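Long-range contact in cysteine protease (Xylella fastidiosa, PDB 3OIS), which is probably a cysteine peptidase of the papain family that also binds uridine diphosphate: residues P58-Q72 and V242-S256. Sequence-based numbering, arbitrary orientation.
Sequences PPKVDLTPPFQVYDQ and VGYDDEIRHFRIRNS
Arg254 reaches out from strand 250-254 and plugs the bend that 65-70 makes around its guanidinium group. NH1 donates to the carbonyl oxygen of Phe67 and Arg254 NH2 to Gln68 O at 2.9 Å, each arriving from above the carbonyl plane. Phe67 turns its CD1-CE1 edge onto one face of the guanidinium, the two planes 55° apart, and Val69 covers the opposite face. Against Tyr70 the geometry is different: the guanidinium comes edge-on, NH2 over the centre of the ring, a cation-pi contact with Arg254 CZ 4.5 Å from the centroid of the Tyr70 ring. A chain extended from CG to NE, with CG anti to the backbone N (chi1 -179°), carries the charge this far.

At the other end, strand 60-62 pairs antiparallel with 242-245. Val61 and Tyr244 exchange both backbone bonds; Leu63 N to Val242 O and Asp246 N to Pro59 O extend the ladder at either end. The phenol of Tyr244 lies across Val61, Tyr244 CE1 3.3 Å from Val61 CG2, and Tyr244 OH donates to Pro58 O at 2.6 Å; that oxygen also takes a water shared with Asp246 OD2, while Tyr271 OH and Lys195 NZ hold Asp246 OD1. On the face of the sheet opposite Val61 and Tyr244, Lys60 NZ meets Asp245 OD2 from above the carboxylate plane, a 2.8 Å salt bridge, while Asp245 OD1 closes an Asx turn with Glu247 N. Asp62 OD1 likewise receives both Thr64 N and Thr64 OG1. Past the bend, Gln72 N bonds Ser256 O at 2.7 Å.

Arg254 NH1 also bonds Tyr266 OH, and Tyr70 OH bonds Gln88 OE1. Strand 60-62 flanks 233-245 in the antiparallel sheet of this papain-like fold, with helix 191-199 packed on Tyr244 and helix 78-93 touching Phe67, Arg254 and Gln72.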
loop_
_atom_site.group_PDB
_atom_site.type_symbol
_atom_site.label_atom_id
_atom_site.label_comp_id
_atom_site.label_asym_id
_atom_site.label_seq_id
_atom_site.Cartn_x
_atom_site.Cartn_y
_atom_site.Cartn_z
ATOM N N PRO A 58 11.881 -20.942 -3.984
ATOM C CA PRO A 58 12.518 -21.243 -2.712
ATOM C C PRO A 58 11.488 -21.365 -1.603
ATOM O O PRO A 58 10.317 -20.893 -1.756
ATOM C CB PRO A 58 13.403 -20.037 -2.477
ATOM C CG PRO A 58 12.651 -18.934 -3.103
ATOM C CD PRO A 58 12.025 -19.533 -4.357
ATOM N N PRO A 59 11.876 -22.022 -0.488
ATOM C CA PRO A 59 10.927 -22.136 0.598
ATOM C C PRO A 59 10.647 -20.826 1.338
ATOM O O PRO A 59 9.642 -20.772 2.050
ATOM C CB PRO A 59 11.570 -23.177 1.519
ATOM C CG PRO A 59 13.032 -23.012 1.265
ATOM C CD PRO A 59 13.164 -22.692 -0.184
ATOM N N LYS A 60 11.551 -19.853 1.265
ATOM C CA LYS A 60 11.455 -18.644 2.084
ATOM C C LYS A 60 12.117 -17.472 1.337
ATOM O O LYS A 60 13.234 -17.587 0.722
ATOM C CB LYS A 60 12.068 -18.857 3.516
ATOM C CG LYS A 60 12.168 -17.507 4.354
ATOM C CD LYS A 60 12.864 -17.728 5.734
ATOM C CE LYS A 60 12.809 -16.422 6.564
ATOM N NZ LYS A 60 11.447 -16.278 7.242
ATOM N N VAL A 61 11.393 -16.351 1.280
ATOM C CA VAL A 61 11.954 -15.089 0.758
ATOM C C VAL A 61 11.777 -13.991 1.775
ATOM O O VAL A 61 10.703 -13.841 2.380
ATOM C CB VAL A 61 11.284 -14.728 -0.554
ATOM C CG1 VAL A 61 11.717 -13.321 -1.069
ATOM C CG2 VAL A 61 11.512 -15.773 -1.622
ATOM N N ASP A 62 12.821 -13.181 1.994
ATOM C CA ASP A 62 12.676 -12.088 2.965
ATOM C C ASP A 62 13.338 -10.864 2.424
ATOM O O ASP A 62 14.564 -10.626 2.579
ATOM C CB ASP A 62 13.172 -12.456 4.371
ATOM C CG ASP A 62 12.931 -11.367 5.385
ATOM O OD1 ASP A 62 12.211 -10.401 5.113
ATOM O OD2 ASP A 62 13.524 -11.443 6.499
ATOM N N LEU A 63 12.522 -10.015 1.789
ATOM C CA LEU A 63 13.049 -8.785 1.146
ATOM C C LEU A 63 12.992 -7.587 2.099
ATOM O O LEU A 63 13.125 -6.473 1.661
ATOM C CB LEU A 63 12.245 -8.441 -0.169
ATOM C CG LEU A 63 12.044 -9.596 -1.193
ATOM C CD1 LEU A 63 11.489 -9.016 -2.511
ATOM C CD2 LEU A 63 13.391 -10.313 -1.460
ATOM N N THR A 64 12.613 -7.809 3.353
ATOM C CA THR A 64 12.424 -6.651 4.275
ATOM C C THR A 64 13.591 -5.660 4.083
ATOM O O THR A 64 14.770 -6.013 4.240
ATOM C CB THR A 64 12.386 -7.095 5.751
ATOM O OG1 THR A 64 11.317 -7.995 5.971
ATOM C CG2 THR A 64 12.156 -5.885 6.729
ATOM N N PRO A 65 13.288 -4.410 3.828
ATOM C CA PRO A 65 14.350 -3.425 3.530
ATOM C C PRO A 65 14.852 -2.764 4.848
ATOM O O PRO A 65 14.270 -3.007 5.921
ATOM C CB PRO A 65 13.630 -2.433 2.607
ATOM C CG PRO A 65 12.265 -2.418 3.138
ATOM C CD PRO A 65 11.937 -3.907 3.536
ATOM N N PRO A 66 15.930 -1.968 4.780
ATOM C CA PRO A 66 16.411 -1.425 6.021
ATOM C C PRO A 66 15.601 -0.240 6.525
ATOM O O PRO A 66 15.559 -0.032 7.760
ATOM C CB PRO A 66 17.855 -0.981 5.682
ATOM C CG PRO A 66 18.178 -1.598 4.326
ATOM C CD PRO A 66 16.814 -1.609 3.660
ATOM N N PHE A 67 14.859 0.436 5.637
ATOM C CA PHE A 67 14.129 1.599 6.113
ATOM C C PHE A 67 12.919 1.190 6.945
ATOM O O PHE A 67 12.187 0.263 6.579
ATOM C CB PHE A 67 13.761 2.557 4.977
ATOM C CG PHE A 67 12.867 1.932 3.860
ATOM C CD1 PHE A 67 11.464 2.132 3.825
ATOM C CD2 PHE A 67 13.448 1.278 2.820
ATOM C CE1 PHE A 67 10.726 1.604 2.692
ATOM C CE2 PHE A 67 12.799 0.746 1.737
ATOM C CZ PHE A 67 11.374 0.851 1.679
ATOM N N GLN A 68 12.703 1.900 8.041
ATOM C CA GLN A 68 11.691 1.450 8.980
ATOM C C GLN A 68 10.302 1.718 8.397
ATOM O O GLN A 68 10.142 2.516 7.448
ATOM C CB GLN A 68 11.797 2.134 10.335
ATOM C CG GLN A 68 11.634 3.594 10.333
ATOM C CD GLN A 68 12.131 4.222 11.665
ATOM O OE1 GLN A 68 11.510 4.058 12.735
ATOM N NE2 GLN A 68 13.260 4.956 11.581
ATOM N N VAL A 69 9.332 1.066 9.008
ATOM C CA VAL A 69 7.921 1.356 8.634
ATOM C C VAL A 69 7.584 2.824 8.805
ATOM O O VAL A 69 8.169 3.533 9.673
ATOM C CB VAL A 69 6.905 0.452 9.377
ATOM C CG1 VAL A 69 7.098 -1.028 9.053
ATOM C CG2 VAL A 69 6.980 0.749 10.882
ATOM N N TYR A 70 6.634 3.275 8.000
ATOM C CA TYR A 70 6.049 4.582 8.274
ATOM C C TYR A 70 4.855 4.470 9.165
ATOM O O TYR A 70 4.413 3.380 9.463
ATOM C CB TYR A 70 5.527 5.218 6.957
ATOM C CG TYR A 70 6.362 5.022 5.670
ATOM C CD1 TYR A 70 7.771 5.268 5.637
ATOM C CD2 TYR A 70 5.777 4.496 4.520
ATOM C CE1 TYR A 70 8.498 5.127 4.487
ATOM C CE2 TYR A 70 6.527 4.319 3.340
ATOM C CZ TYR A 70 7.889 4.657 3.317
ATOM O OH TYR A 70 8.650 4.507 2.164
ATOM N N ASP A 71 4.318 5.630 9.574
ATOM C CA ASP A 71 3.086 5.599 10.344
ATOM C C ASP A 71 2.107 6.515 9.611
ATOM O O ASP A 71 2.311 7.752 9.583
ATOM C CB ASP A 71 3.335 6.114 11.769
ATOM C CG ASP A 71 2.133 5.981 12.666
ATOM O OD1 ASP A 71 0.979 5.786 12.185
ATOM O OD2 ASP A 71 2.314 6.115 13.927
ATOM N N GLN A 72 1.042 5.958 8.999
ATOM C CA GLN A 72 0.158 6.846 8.234
ATOM C C GLN A 72 -0.741 7.653 9.113
ATOM O O GLN A 72 -1.372 8.583 8.640
ATOM C CB GLN A 72 -0.679 6.006 7.291
ATOM C CG GLN A 72 -1.758 5.194 7.980
ATOM C CD GLN A 72 -2.571 4.462 6.909
ATOM O OE1 GLN A 72 -3.737 4.872 6.520
ATOM N NE2 GLN A 72 -2.064 3.356 6.499
ATOM N N VAL A 242 6.525 -8.225 1.392
ATOM C CA VAL A 242 7.996 -8.257 1.195
ATOM C C VAL A 242 8.554 -9.609 1.347
ATOM O O VAL A 242 9.785 -9.768 1.381
ATOM C CB VAL A 242 8.715 -7.309 2.287
ATOM C CG1 VAL A 242 8.286 -5.829 2.065
ATOM C CG2 VAL A 242 8.395 -7.727 3.747
ATOM N N GLY A 243 7.746 -10.644 1.423
ATOM C CA GLY A 243 8.329 -11.987 1.644
ATOM C C GLY A 243 7.330 -13.053 1.985
ATOM O O GLY A 243 6.120 -12.826 2.011
ATOM N N TYR A 244 7.797 -14.305 2.095
ATOM C CA TYR A 244 6.936 -15.406 2.515
ATOM C C TYR A 244 7.759 -16.502 3.206
ATOM O O TYR A 244 8.971 -16.493 3.091
ATOM C CB TYR A 244 6.210 -16.028 1.304
ATOM C CG TYR A 244 7.107 -16.662 0.236
ATOM C CD1 TYR A 244 7.508 -15.986 -0.910
ATOM C CD2 TYR A 244 7.490 -17.981 0.399
ATOM C CE1 TYR A 244 8.315 -16.616 -1.883
ATOM C CE2 TYR A 244 8.255 -18.622 -0.552
ATOM C CZ TYR A 244 8.642 -17.946 -1.692
ATOM O OH TYR A 244 9.422 -18.602 -2.659
ATOM N N ASP A 245 7.086 -17.379 3.930
ATOM C CA ASP A 245 7.800 -18.448 4.625
ATOM C C ASP A 245 6.949 -19.674 4.575
ATOM O O ASP A 245 5.921 -19.763 5.287
ATOM C CB ASP A 245 8.188 -18.050 6.063
ATOM C CG ASP A 245 9.244 -19.009 6.648
ATOM O OD1 ASP A 245 9.357 -20.116 6.109
ATOM O OD2 ASP A 245 10.011 -18.636 7.545
ATOM N N ASP A 246 7.339 -20.642 3.730
ATOM C CA ASP A 246 6.624 -21.960 3.717
ATOM C C ASP A 246 6.600 -22.656 5.065
ATOM O O ASP A 246 5.678 -23.461 5.274
ATOM C CB ASP A 246 7.194 -22.942 2.696
ATOM C CG ASP A 246 6.837 -22.591 1.286
ATOM O OD1 ASP A 246 5.957 -21.702 1.042
ATOM O OD2 ASP A 246 7.452 -23.189 0.379
ATOM N N GLU A 247 7.560 -22.375 5.964
ATOM C CA GLU A 247 7.616 -23.049 7.277
ATOM C C GLU A 247 6.339 -22.766 8.055
ATOM O O GLU A 247 5.794 -23.650 8.742
ATOM C CB GLU A 247 8.862 -22.601 8.051
ATOM C CG GLU A 247 9.133 -23.276 9.444
ATOM C CD GLU A 247 9.430 -24.778 9.329
ATOM O OE1 GLU A 247 10.260 -25.189 8.467
ATOM O OE2 GLU A 247 8.809 -25.540 10.122
ATOM N N ILE A 248 5.819 -21.532 7.917
ATOM C CA ILE A 248 4.601 -21.176 8.650
ATOM C C ILE A 248 3.424 -20.819 7.677
ATOM O O ILE A 248 2.344 -20.515 8.142
ATOM C CB ILE A 248 4.897 -20.024 9.645
ATOM C CG1 ILE A 248 5.339 -18.755 8.874
ATOM C CG2 ILE A 248 5.995 -20.515 10.711
ATOM C CD1 ILE A 248 5.231 -17.496 9.699
ATOM N N ARG A 249 3.648 -20.893 6.356
ATOM C CA ARG A 249 2.621 -20.623 5.315
ATOM C C ARG A 249 1.974 -19.246 5.595
ATOM O O ARG A 249 0.750 -19.096 5.667
ATOM C CB ARG A 249 1.572 -21.762 5.235
ATOM C CG ARG A 249 2.187 -23.147 4.778
ATOM C CD ARG A 249 1.113 -24.266 4.861
ATOM N NE ARG A 249 -0.113 -23.796 4.183
ATOM C CZ ARG A 249 -0.327 -23.787 2.863
ATOM N NH1 ARG A 249 -1.473 -23.268 2.395
ATOM N NH2 ARG A 249 0.565 -24.320 2.006
ATOM N N HIS A 250 2.843 -18.269 5.761
ATOM C CA HIS A 250 2.420 -16.810 5.811
ATOM C C HIS A 250 3.285 -15.976 4.872
ATOM O O HIS A 250 4.451 -16.307 4.663
ATOM C CB HIS A 250 2.527 -16.223 7.195
ATOM C CG HIS A 250 1.475 -16.671 8.164
ATOM N ND1 HIS A 250 1.344 -17.987 8.585
ATOM C CD2 HIS A 250 0.520 -15.967 8.818
ATOM C CE1 HIS A 250 0.338 -18.065 9.444
ATOM N NE2 HIS A 250 -0.153 -16.845 9.625
ATOM N N PHE A 251 2.710 -14.914 4.310
ATOM C CA PHE A 251 3.404 -13.834 3.608
ATOM C C PHE A 251 3.702 -12.726 4.593
ATOM O O PHE A 251 2.930 -12.473 5.554
ATOM C CB PHE A 251 2.539 -13.259 2.440
ATOM C CG PHE A 251 2.491 -14.153 1.233
ATOM C CD1 PHE A 251 3.311 -13.907 0.153
ATOM C CD2 PHE A 251 1.610 -15.184 1.184
ATOM C CE1 PHE A 251 3.301 -14.671 -0.997
ATOM C CE2 PHE A 251 1.580 -16.047 0.018
ATOM C CZ PHE A 251 2.417 -15.776 -1.076
ATOM N N ARG A 252 4.869 -12.101 4.411
ATOM C CA ARG A 252 5.293 -11.016 5.326
ATOM C C ARG A 252 4.842 -9.687 4.750
ATOM O O ARG A 252 5.095 -9.378 3.570
ATOM C CB ARG A 252 6.831 -10.999 5.359
ATOM C CG ARG A 252 7.438 -10.044 6.392
ATOM C CD ARG A 252 7.078 -10.584 7.738
ATOM N NE ARG A 252 7.905 -9.896 8.749
ATOM C CZ ARG A 252 7.787 -10.091 10.072
ATOM N NH1 ARG A 252 6.776 -10.839 10.586
ATOM N NH2 ARG A 252 8.673 -9.498 10.917
ATOM N N ILE A 253 4.136 -8.917 5.580
ATOM C CA ILE A 253 3.604 -7.607 5.122
ATOM C C ILE A 253 4.198 -6.449 5.937
ATOM O O ILE A 253 4.288 -6.516 7.142
ATOM C CB ILE A 253 2.043 -7.629 5.039
ATOM C CG1 ILE A 253 1.454 -7.940 6.347
ATOM C CG2 ILE A 253 1.518 -8.703 4.005
ATOM C CD1 ILE A 253 -0.064 -7.618 6.345
ATOM N N ARG A 254 4.597 -5.385 5.239
ATOM C CA ARG A 254 5.006 -4.096 5.827
ATOM C C ARG A 254 3.771 -3.315 6.035
ATOM O O ARG A 254 3.081 -2.937 5.087
ATOM C CB ARG A 254 5.894 -3.441 4.786
ATOM C CG ARG A 254 6.446 -2.068 5.239
ATOM C CD ARG A 254 7.210 -1.393 4.071
ATOM N NE ARG A 254 7.374 0.001 4.338
ATOM C CZ ARG A 254 8.362 0.567 5.082
ATOM N NH1 ARG A 254 9.338 -0.193 5.628
ATOM N NH2 ARG A 254 8.391 1.886 5.279
ATOM N N ASN A 255 3.428 -3.073 7.307
ATOM C CA ASN A 255 2.221 -2.235 7.594
ATOM C C ASN A 255 2.678 -0.749 7.712
ATOM O O ASN A 255 3.908 -0.476 7.592
ATOM C CB ASN A 255 1.501 -2.728 8.811
ATOM C CG ASN A 255 -0.006 -2.407 8.782
ATOM O OD1 ASN A 255 -0.452 -1.575 7.999
ATOM N ND2 ASN A 255 -0.777 -3.092 9.616
ATOM N N SER A 256 1.749 0.191 7.871
ATOM C CA SER A 256 2.013 1.621 7.910
ATOM C C SER A 256 1.374 2.183 9.175
ATOM O O SER A 256 0.806 3.269 9.158
ATOM C CB SER A 256 1.443 2.274 6.628
ATOM O OG SER A 256 0.086 1.806 6.432
HETATM O O HOH W 1 7.947 -22.300 -2.047
HETATM O O HOH W 2 10.182 -8.288 8.363
HETATM O O HOH W 3 5.200 1.643 6.376
#